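Local coordinates for protein type C neurotoxin (Clostridium botulinum, PDB 3PME) that probably binds nerve-cell membranes, through gangliosides or phosphatidylethanolamine, as the receptor-binding domain of a mosaic C/D botulinum neurotoxin, at residues 66-79 with 137-149. Numbering follows the deposited sequence.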
ATOM      1  N   TYR A  66      19.679  22.312 -12.719  1.00 29.12           N
ATOM      2  CA  TYR A  66      20.872  21.733 -13.307  1.00 30.64           C
ATOM      3  C   TYR A  66      21.937  21.430 -12.255  1.00 26.98           C
ATOM      4  O   TYR A  66      22.885  20.696 -12.524  1.00 33.13           O
ATOM      5  CB  TYR A  66      21.425  22.637 -14.409  1.00 29.12           C
ATOM      6  CG  TYR A  66      21.217  22.089 -15.805  1.00 28.06           C
ATOM      7  CD1 TYR A  66      21.845  20.920 -16.207  1.00 24.89           C
ATOM      8  CD2 TYR A  66      20.413  22.751 -16.721  1.00 26.34           C
ATOM      9  CE1 TYR A  66      21.675  20.421 -17.481  1.00 22.17           C
ATOM     10  CE2 TYR A  66      20.223  22.256 -18.000  1.00 26.43           C
ATOM     11  CZ  TYR A  66      20.863  21.089 -18.374  1.00 24.43           C
ATOM     12  OH  TYR A  66      20.694  20.591 -19.641  1.00 22.15           O
ATOM     13  N   GLU A  67      21.784  21.992 -11.057  1.00 28.09           N
ATOM     14  CA  GLU A  67      22.717  21.725  -9.967  1.00 28.53           C
ATOM     15  C   GLU A  67      22.141  20.760  -8.938  1.00 24.32           C
ATOM     16  O   GLU A  67      22.850  19.904  -8.413  1.00 25.54           O
ATOM     17  CB  GLU A  67      23.109  23.027  -9.265  1.00 30.81           C
ATOM     18  CG  GLU A  67      23.519  24.149 -10.209  1.00 39.19           C
ATOM     19  CD  GLU A  67      23.527  25.504  -9.519  1.00 47.24           C
ATOM     20  OE1 GLU A  67      23.910  25.566  -8.328  1.00 51.70           O
ATOM     21  OE2 GLU A  67      23.141  26.506 -10.161  1.00 49.40           O
ATOM     22  N   ASN A  68      20.855  20.909  -8.643  1.00 25.69           N
ATOM     23  CA  ASN A  68      20.212  20.067  -7.641  1.00 24.11           C
ATOM     24  C   ASN A  68      18.722  19.885  -7.891  1.00 23.33           C
ATOM     25  O   ASN A  68      18.028  20.816  -8.297  1.00 25.96           O
ATOM     26  CB  ASN A  68      20.460  20.603  -6.223  1.00 26.73           C
ATOM     27  CG  ASN A  68      20.279  22.111  -6.113  1.00 30.62           C
ATOM     28  OD1 ASN A  68      19.309  22.682  -6.617  1.00 32.40           O
ATOM     29  ND2 ASN A  68      21.228  22.767  -5.441  1.00 35.87           N
ATOM     30  N   SER A  69      18.225  18.674  -7.647  1.00 21.95           N
ATOM     31  CA  SER A  69      16.818  18.396  -7.889  1.00 23.12           C
ATOM     32  C   SER A  69      16.362  17.248  -7.016  1.00 21.72           C
ATOM     33  O   SER A  69      17.177  16.520  -6.449  1.00 21.25           O
ATOM     34  CB  SER A  69      16.604  17.987  -9.343  1.00 22.41           C
ATOM     35  OG  SER A  69      17.206  16.723  -9.569  1.00 25.06           O
ATOM     36  N   SER A  70      15.046  17.088  -6.930  1.00 22.25           N
ATOM     37  CA  SER A  70      14.456  15.908  -6.320  1.00 21.68           C
ATOM     38  C   SER A  70      13.296  15.446  -7.184  1.00 21.45           C
ATOM     39  O   SER A  70      12.603  16.253  -7.806  1.00 22.03           O
ATOM     40  CB  SER A  70      13.970  16.196  -4.901  1.00 21.02           C
ATOM     41  OG  SER A  70      15.021  16.735  -4.098  1.00 22.84           O
ATOM     42  N   VAL A  71      13.087  14.139  -7.219  1.00 19.08           N
ATOM     43  CA  VAL A  71      11.957  13.581  -7.928  1.00 20.57           C
ATOM     44  C   VAL A  71      11.223  12.710  -6.918  1.00 18.36           C
ATOM     45  O   VAL A  71      11.855  11.903  -6.244  1.00 19.05           O
ATOM     46  CB  VAL A  71      12.424  12.721  -9.109  1.00 19.37           C
ATOM     47  CG1 VAL A  71      11.228  12.092  -9.781  1.00 22.29           C
ATOM     48  CG2 VAL A  71      13.261  13.567 -10.107  1.00 19.33           C
ATOM     49  N   SER A  72       9.912  12.880  -6.778  1.00 17.77           N
ATOM     50  CA  SER A  72       9.159  12.026  -5.867  1.00 18.59           C
ATOM     51  C   SER A  72       7.893  11.498  -6.530  1.00 19.07           C
ATOM     52  O   SER A  72       7.310  12.155  -7.377  1.00 19.40           O
ATOM     53  CB  SER A  72       8.816  12.760  -4.572  1.00 20.71           C
ATOM     54  OG  SER A  72       7.839  13.767  -4.789  1.00 20.73           O
ATOM     55  N   PHE A  73       7.486  10.292  -6.147  1.00 18.26           N
ATOM     56  CA  PHE A  73       6.258   9.688  -6.667  1.00 16.52           C
ATOM     57  C   PHE A  73       6.042   8.397  -5.916  1.00 17.12           C
ATOM     58  O   PHE A  73       6.969   7.892  -5.287  1.00 17.53           O
ATOM     59  CB  PHE A  73       6.385   9.366  -8.162  1.00 19.48           C
ATOM     60  CG  PHE A  73       7.564   8.483  -8.503  1.00 18.06           C
ATOM     61  CD1 PHE A  73       8.812   9.045  -8.755  1.00 18.00           C
ATOM     62  CD2 PHE A  73       7.429   7.105  -8.585  1.00 17.88           C
ATOM     63  CE1 PHE A  73       9.903   8.251  -9.064  1.00 19.56           C
ATOM     64  CE2 PHE A  73       8.516   6.293  -8.899  1.00 19.66           C
ATOM     65  CZ  PHE A  73       9.773   6.871  -9.137  1.00 18.20           C
ATOM     66  N   TRP A  74       4.824   7.856  -5.976  1.00 16.31           N
ATOM     67  CA  TRP A  74       4.577   6.512  -5.466  1.00 17.42           C
ATOM     68  C   TRP A  74       4.441   5.588  -6.658  1.00 16.09           C
ATOM     69  O   TRP A  74       3.993   6.001  -7.727  1.00 17.72           O
ATOM     70  CB  TRP A  74       3.277   6.452  -4.651  1.00 16.92           C
ATOM     71  CG  TRP A  74       3.240   7.383  -3.495  1.00 15.78           C
ATOM     72  CD1 TRP A  74       3.252   8.747  -3.537  1.00 16.86           C
ATOM     73  CD2 TRP A  74       3.174   7.022  -2.113  1.00 16.27           C
ATOM     74  NE1 TRP A  74       3.198   9.255  -2.268  1.00 16.82           N
ATOM     75  CE2 TRP A  74       3.156   8.218  -1.371  1.00 18.11           C
ATOM     76  CE3 TRP A  74       3.121   5.799  -1.428  1.00 16.64           C
ATOM     77  CZ2 TRP A  74       3.099   8.230   0.022  1.00 17.97           C
ATOM     78  CZ3 TRP A  74       3.056   5.811  -0.043  1.00 17.45           C
ATOM     79  CH2 TRP A  74       3.044   7.019   0.667  1.00 19.33           C
ATOM     80  N   ILE A  75       4.791   4.322  -6.474  1.00 15.94           N
ATOM     81  CA  ILE A  75       4.666   3.348  -7.542  1.00 15.03           C
ATOM     82  C   ILE A  75       4.139   2.019  -6.975  1.00 16.47           C
ATOM     83  O   ILE A  75       4.358   1.696  -5.801  1.00 17.73           O
ATOM     84  CB  ILE A  75       6.023   3.170  -8.283  1.00 15.81           C
ATOM     85  CG1 ILE A  75       5.854   2.394  -9.598  1.00 17.56           C
ATOM     86  CG2 ILE A  75       7.087   2.567  -7.351  1.00 17.13           C
ATOM     87  CD1 ILE A  75       7.057   2.545 -10.543  1.00 20.28           C
ATOM     88  N   LYS A  76       3.440   1.277  -7.829  1.00 16.59           N
ATOM     89  CA  LYS A  76       2.827  -0.001  -7.474  1.00 16.12           C
ATOM     90  C   LYS A  76       2.982  -0.875  -8.711  1.00 17.22           C
ATOM     91  O   LYS A  76       2.465  -0.537  -9.776  1.00 18.18           O
ATOM     92  CB  LYS A  76       1.348   0.207  -7.134  1.00 17.24           C
ATOM     93  CG  LYS A  76       0.578  -1.074  -6.871  1.00 17.94           C
ATOM     94  CD  LYS A  76      -0.831  -0.731  -6.389  1.00 17.08           C
ATOM     95  CE  LYS A  76      -1.683  -1.991  -6.168  1.00 18.55           C
ATOM     96  NZ  LYS A  76      -2.091  -2.592  -7.468  1.00 18.35           N
ATOM     97  N   ILE A  77       3.728  -1.972  -8.587  1.00 16.89           N
ATOM     98  CA  ILE A  77       4.128  -2.782  -9.735  1.00 14.94           C
ATOM     99  C   ILE A  77       3.526  -4.190  -9.622  1.00 18.22           C
ATOM    100  O   ILE A  77       3.740  -4.880  -8.639  1.00 18.09           O
ATOM    101  CB  ILE A  77       5.666  -2.846  -9.871  1.00 16.77           C
ATOM    102  CG1 ILE A  77       6.253  -1.432  -9.886  1.00 18.30           C
ATOM    103  CG2 ILE A  77       6.065  -3.570 -11.146  1.00 17.21           C
ATOM    104  CD1 ILE A  77       7.718  -1.388  -9.493  1.00 21.00           C
ATOM    105  N   SER A  78       2.754  -4.602 -10.622  1.00 17.80           N
ATOM    106  CA  SER A  78       2.062  -5.885 -10.550  1.00 18.37           C
ATOM    107  C   SER A  78       3.001  -7.062 -10.314  1.00 20.54           C
ATOM    108  O   SER A  78       4.196  -7.001 -10.611  1.00 19.92           O
ATOM    109  CB  SER A  78       1.219  -6.119 -11.809  1.00 20.25           C
ATOM    110  OG  SER A  78       2.024  -6.531 -12.906  1.00 22.67           O
ATOM    111  N   LYS A  79       2.454  -8.136  -9.765  1.00 20.14           N
ATOM    112  CA  LYS A  79       3.232  -9.345  -9.539  1.00 18.76           C
ATOM    113  C   LYS A  79       3.858  -9.876 -10.827  1.00 21.90           C
ATOM    114  O   LYS A  79       5.042 -10.225 -10.846  1.00 22.17           O
ATOM    115  CB  LYS A  79       2.362 -10.425  -8.885  1.00 20.47           C
ATOM    116  CG  LYS A  79       3.054 -11.780  -8.784  1.00 23.97           C
ATOM    117  CD  LYS A  79       2.191 -12.827  -8.062  1.00 26.07           C
ATOM    118  CE  LYS A  79       0.865 -13.047  -8.761  1.00 30.41           C
ATOM    119  NZ  LYS A  79       0.085 -14.174  -8.159  1.00 33.39           N
ATOM    120  N   THR A 137       6.084  -6.227  -3.685  1.00 19.86           N
ATOM    121  CA  THR A 137       5.423  -6.626  -4.923  1.00 19.94           C
ATOM    122  C   THR A 137       3.938  -6.235  -4.883  1.00 18.13           C
ATOM    123  O   THR A 137       3.215  -6.621  -3.968  1.00 18.62           O
ATOM    124  CB  THR A 137       5.561  -8.139  -5.179  1.00 20.43           C
ATOM    125  OG1 THR A 137       6.949  -8.482  -5.293  1.00 21.50           O
ATOM    126  CG2 THR A 137       4.863  -8.501  -6.480  1.00 20.37           C
ATOM    127  N   ASN A 138       3.510  -5.467  -5.889  1.00 17.16           N
ATOM    128  CA  ASN A 138       2.151  -4.941  -6.016  1.00 16.59           C
ATOM    129  C   ASN A 138       1.667  -4.079  -4.854  1.00 17.36           C
ATOM    130  O   ASN A 138       0.454  -3.925  -4.649  1.00 16.61           O
ATOM    131  CB  ASN A 138       1.128  -6.059  -6.281  1.00 17.74           C
ATOM    132  CG  ASN A 138      -0.167  -5.524  -6.858  1.00 17.97           C
ATOM    133  OD1 ASN A 138      -0.145  -4.680  -7.760  1.00 16.86           O
ATOM    134  ND2 ASN A 138      -1.305  -6.033  -6.364  1.00 18.82           N
ATOM    135  N   LYS A 139       2.602  -3.514  -4.094  1.00 16.00           N
ATOM    136  CA  LYS A 139       2.259  -2.617  -2.999  1.00 16.66           C
ATOM    137  C   LYS A 139       2.712  -1.215  -3.363  1.00 17.41           C
ATOM    138  O   LYS A 139       3.772  -1.043  -3.956  1.00 18.38           O
ATOM    139  CB  LYS A 139       2.946  -3.046  -1.696  1.00 17.75           C
ATOM    140  CG  LYS A 139       2.510  -4.404  -1.210  1.00 19.11           C
ATOM    141  CD  LYS A 139       3.151  -4.757   0.109  1.00 21.18           C
ATOM    142  CE  LYS A 139       2.751  -6.172   0.520  1.00 24.49           C
ATOM    143  NZ  LYS A 139       3.616  -6.673   1.621  1.00 32.62           N
ATOM    144  N   TRP A 140       1.899  -0.218  -3.048  1.00 16.70           N
ATOM    145  CA  TRP A 140       2.345   1.165  -3.229  1.00 15.98           C
ATOM    146  C   TRP A 140       3.539   1.439  -2.330  1.00 16.74           C
ATOM    147  O   TRP A 140       3.469   1.199  -1.128  1.00 17.66           O
ATOM    148  CB  TRP A 140       1.253   2.128  -2.806  1.00 18.04           C
ATOM    149  CG  TRP A 140       0.060   2.206  -3.719  1.00 16.49           C
ATOM    150  CD1 TRP A 140      -1.159   1.609  -3.541  1.00 18.19           C
ATOM    151  CD2 TRP A 140      -0.036   2.958  -4.930  1.00 17.49           C
ATOM    152  NE1 TRP A 140      -2.005   1.948  -4.574  1.00 17.61           N
ATOM    153  CE2 TRP A 140      -1.344   2.786  -5.431  1.00 20.49           C
ATOM    154  CE3 TRP A 140       0.856   3.776  -5.634  1.00 18.30           C
ATOM    155  CZ2 TRP A 140      -1.774   3.381  -6.620  1.00 21.87           C
ATOM    156  CZ3 TRP A 140       0.422   4.377  -6.801  1.00 20.70           C
ATOM    157  CH2 TRP A 140      -0.877   4.176  -7.282  1.00 20.16           C
ATOM    158  N   PHE A 141       4.625   1.958  -2.901  1.00 17.57           N
ATOM    159  CA  PHE A 141       5.698   2.508  -2.070  1.00 17.23           C
ATOM    160  C   PHE A 141       6.138   3.867  -2.595  1.00 15.86           C
ATOM    161  O   PHE A 141       5.963   4.168  -3.775  1.00 16.09           O
ATOM    162  CB  PHE A 141       6.872   1.530  -1.874  1.00 14.81           C
ATOM    163  CG  PHE A 141       7.568   1.112  -3.143  1.00 17.04           C
ATOM    164  CD1 PHE A 141       7.110   0.033  -3.884  1.00 17.80           C
ATOM    165  CD2 PHE A 141       8.746   1.740  -3.553  1.00 16.82           C
ATOM    166  CE1 PHE A 141       7.769  -0.381  -5.035  1.00 17.71           C
ATOM    167  CE2 PHE A 141       9.424   1.331  -4.699  1.00 17.33           C
ATOM    168  CZ  PHE A 141       8.940   0.266  -5.444  1.00 18.41           C
ATOM    169  N   PHE A 142       6.650   4.690  -1.688  1.00 17.90           N
ATOM    170  CA  PHE A 142       7.019   6.076  -1.988  1.00 15.32           C
ATOM    171  C   PHE A 142       8.505   6.172  -2.342  1.00 17.28           C
ATOM    172  O   PHE A 142       9.382   5.754  -1.572  1.00 18.91           O
ATOM    173  CB  PHE A 142       6.688   6.964  -0.789  1.00 17.65           C
ATOM    174  CG  PHE A 142       7.031   8.415  -0.991  1.00 18.89           C
ATOM    175  CD1 PHE A 142       6.496   9.125  -2.058  1.00 18.16           C
ATOM    176  CD2 PHE A 142       7.874   9.067  -0.099  1.00 18.69           C
ATOM    177  CE1 PHE A 142       6.807  10.472  -2.246  1.00 20.63           C
ATOM    178  CE2 PHE A 142       8.182  10.407  -0.274  1.00 19.07           C
ATOM    179  CZ  PHE A 142       7.648  11.111  -1.347  1.00 17.93           C
ATOM    180  N   VAL A 143       8.771   6.720  -3.519  1.00 15.74           N
ATOM    181  CA  VAL A 143      10.141   6.863  -4.010  1.00 15.47           C
ATOM    182  C   VAL A 143      10.541   8.326  -3.986  1.00 17.90           C
ATOM    183  O   VAL A 143       9.740   9.213  -4.316  1.00 18.30           O
ATOM    184  CB  VAL A 143      10.269   6.332  -5.456  1.00 16.63           C
ATOM    185  CG1 VAL A 143      11.681   6.581  -6.022  1.00 19.06           C
ATOM    186  CG2 VAL A 143       9.909   4.846  -5.512  1.00 18.60           C
ATOM    187  N   THR A 144      11.782   8.589  -3.593  1.00 17.04           N
ATOM    188  CA  THR A 144      12.317   9.938  -3.729  1.00 16.98           C
ATOM    189  C   THR A 144      13.765   9.829  -4.140  1.00 16.82           C
ATOM    190  O   THR A 144      14.555   9.121  -3.500  1.00 18.87           O
ATOM    191  CB  THR A 144      12.240  10.760  -2.437  1.00 18.25           C
ATOM    192  OG1 THR A 144      10.942  10.626  -1.847  1.00 19.45           O
ATOM    193  CG2 THR A 144      12.500  12.234  -2.755  1.00 18.83           C
ATOM    194  N   ILE A 145      14.094  10.512  -5.226  1.00 17.67           N
ATOM    195  CA  ILE A 145      15.470  10.585  -5.701  1.00 17.02           C
ATOM    196  C   ILE A 145      15.950  12.016  -5.519  1.00 19.50           C
ATOM    197  O   ILE A 145      15.294  12.938  -5.998  1.00 22.03           O
ATOM    198  CB  ILE A 145      15.573  10.272  -7.203  1.00 20.77           C
ATOM    199  CG1 ILE A 145      14.845   8.976  -7.567  1.00 27.11           C
ATOM    200  CG2 ILE A 145      17.049  10.219  -7.634  1.00 22.38           C
ATOM    201  CD1 ILE A 145      15.441   7.790  -6.952  1.00 27.46           C
ATOM    202  N   THR A 146      17.079  12.210  -4.831  1.00 19.45           N
ATOM    203  CA  THR A 146      17.701  13.541  -4.815  1.00 19.65           C
ATOM    204  C   THR A 146      18.978  13.495  -5.652  1.00 20.36           C
ATOM    205  O   THR A 146      19.672  12.471  -5.699  1.00 20.75           O
ATOM    206  CB  THR A 146      17.991  14.072  -3.384  1.00 20.32           C
ATOM    207  OG1 THR A 146      18.991  13.259  -2.749  1.00 23.25           O
ATOM    208  CG2 THR A 146      16.721  14.076  -2.527  1.00 24.33           C
ATOM    209  N   ASN A 147      19.260  14.600  -6.333  1.00 20.95           N
ATOM    210  CA  ASN A 147      20.428  14.683  -7.205  1.00 20.90           C
ATOM    211  C   ASN A 147      21.188  15.951  -6.905  1.00 22.98           C
ATOM    212  O   ASN A 147      20.606  17.020  -6.840  1.00 22.05           O
ATOM    213  CB  ASN A 147      20.003  14.717  -8.674  1.00 24.55           C
ATOM    214  CG  ASN A 147      19.183  13.506  -9.083  1.00 25.64           C
ATOM    215  OD1 ASN A 147      19.722  12.431  -9.334  1.00 27.15           O
ATOM    216  ND2 ASN A 147      17.871  13.684  -9.167  1.00 26.83           N
ATOM    217  N   ASN A 148      22.495  15.833  -6.720  1.00 23.91           N
ATOM    218  CA  ASN A 148      23.319  17.023  -6.604  1.00 24.37           C
ATOM    219  C   ASN A 148      24.607  16.844  -7.391  1.00 23.43           C
ATOM    220  O   ASN A 148      25.404  15.943  -7.122  1.00 25.72           O
ATOM    221  CB  ASN A 148      23.604  17.375  -5.141  1.00 25.90           C
ATOM    222  CG  ASN A 148      24.059  18.809  -4.972  1.00 29.79           C
ATOM    223  OD1 ASN A 148      24.952  19.276  -5.681  1.00 27.99           O
ATOM    224  ND2 ASN A 148      23.441  19.522  -4.037  1.00 29.30           N
ATOM    225  N   ILE A 149      24.775  17.700  -8.383  1.00 27.56           N
ATOM    226  CA  ILE A 149      25.916  17.615  -9.285  1.00 29.17           C
ATOM    227  C   ILE A 149      27.237  17.778  -8.537  1.00 32.13           C
ATOM    228  O   ILE A 149      28.298  17.421  -9.050  1.00 31.60           O
ATOM    229  CB  ILE A 149      25.790  18.655 -10.415  1.00 32.09           C
ATOM    230  CG1 ILE A 149      26.644  18.244 -11.612  1.00 38.44           C
ATOM    231  CG2 ILE A 149      26.123  20.044  -9.909  1.00 30.48           C
ATOM    232  CD1 ILE A 149      26.288  16.870 -12.141  1.00 41.87           C
TER
HETATM  233  O   HOH W   1       5.014  -2.324  -6.037  1.00 18.13           O
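Val-71 and Ile-145 sit within a run of antiparallel pairs joining strands 68-77 and 141-148, whose axes come within 4.6 Å; near the Asn-138 end, a water bridges Ile-77 N to Lys-139 O. On the face with Val-71, Phe-73 lays its ring over Val-143, whose CB is 4.0 Å from the ring centroid. Next to it the roles swap: Ile-75 CG2 sits over the Phe-141 ring, 3.5 Å from CZ. On the other face, Phe-142 CB stands almost centrally above the six-membered ring of Trp-74, 3.6 Å from its centroid, while the phenyl ring leans over the pyrrole side with the planes at 40°. At the strand end, Lys-76 keeps CG anti to its backbone N (chi1 175°) and runs over the Trp-140 indole, CD 3.6 Å from the five-membered ring centroid. A bend at chi4 then delivers NZ to Asn-138 OD1 at 2.9 Å, arriving above the carbonyl plane. Thus the Val-71 face packs apolar groups into the interior of the lectin-like jelly-roll domain, whereas Trp-74 NE1 bonds to Gln-217 of helix 207-218, and Trp-140 NE1, bonded to Asn-229, and Lys-76 NZ, salt-bridged to Asp-409, reach the C-terminal trefoil domain.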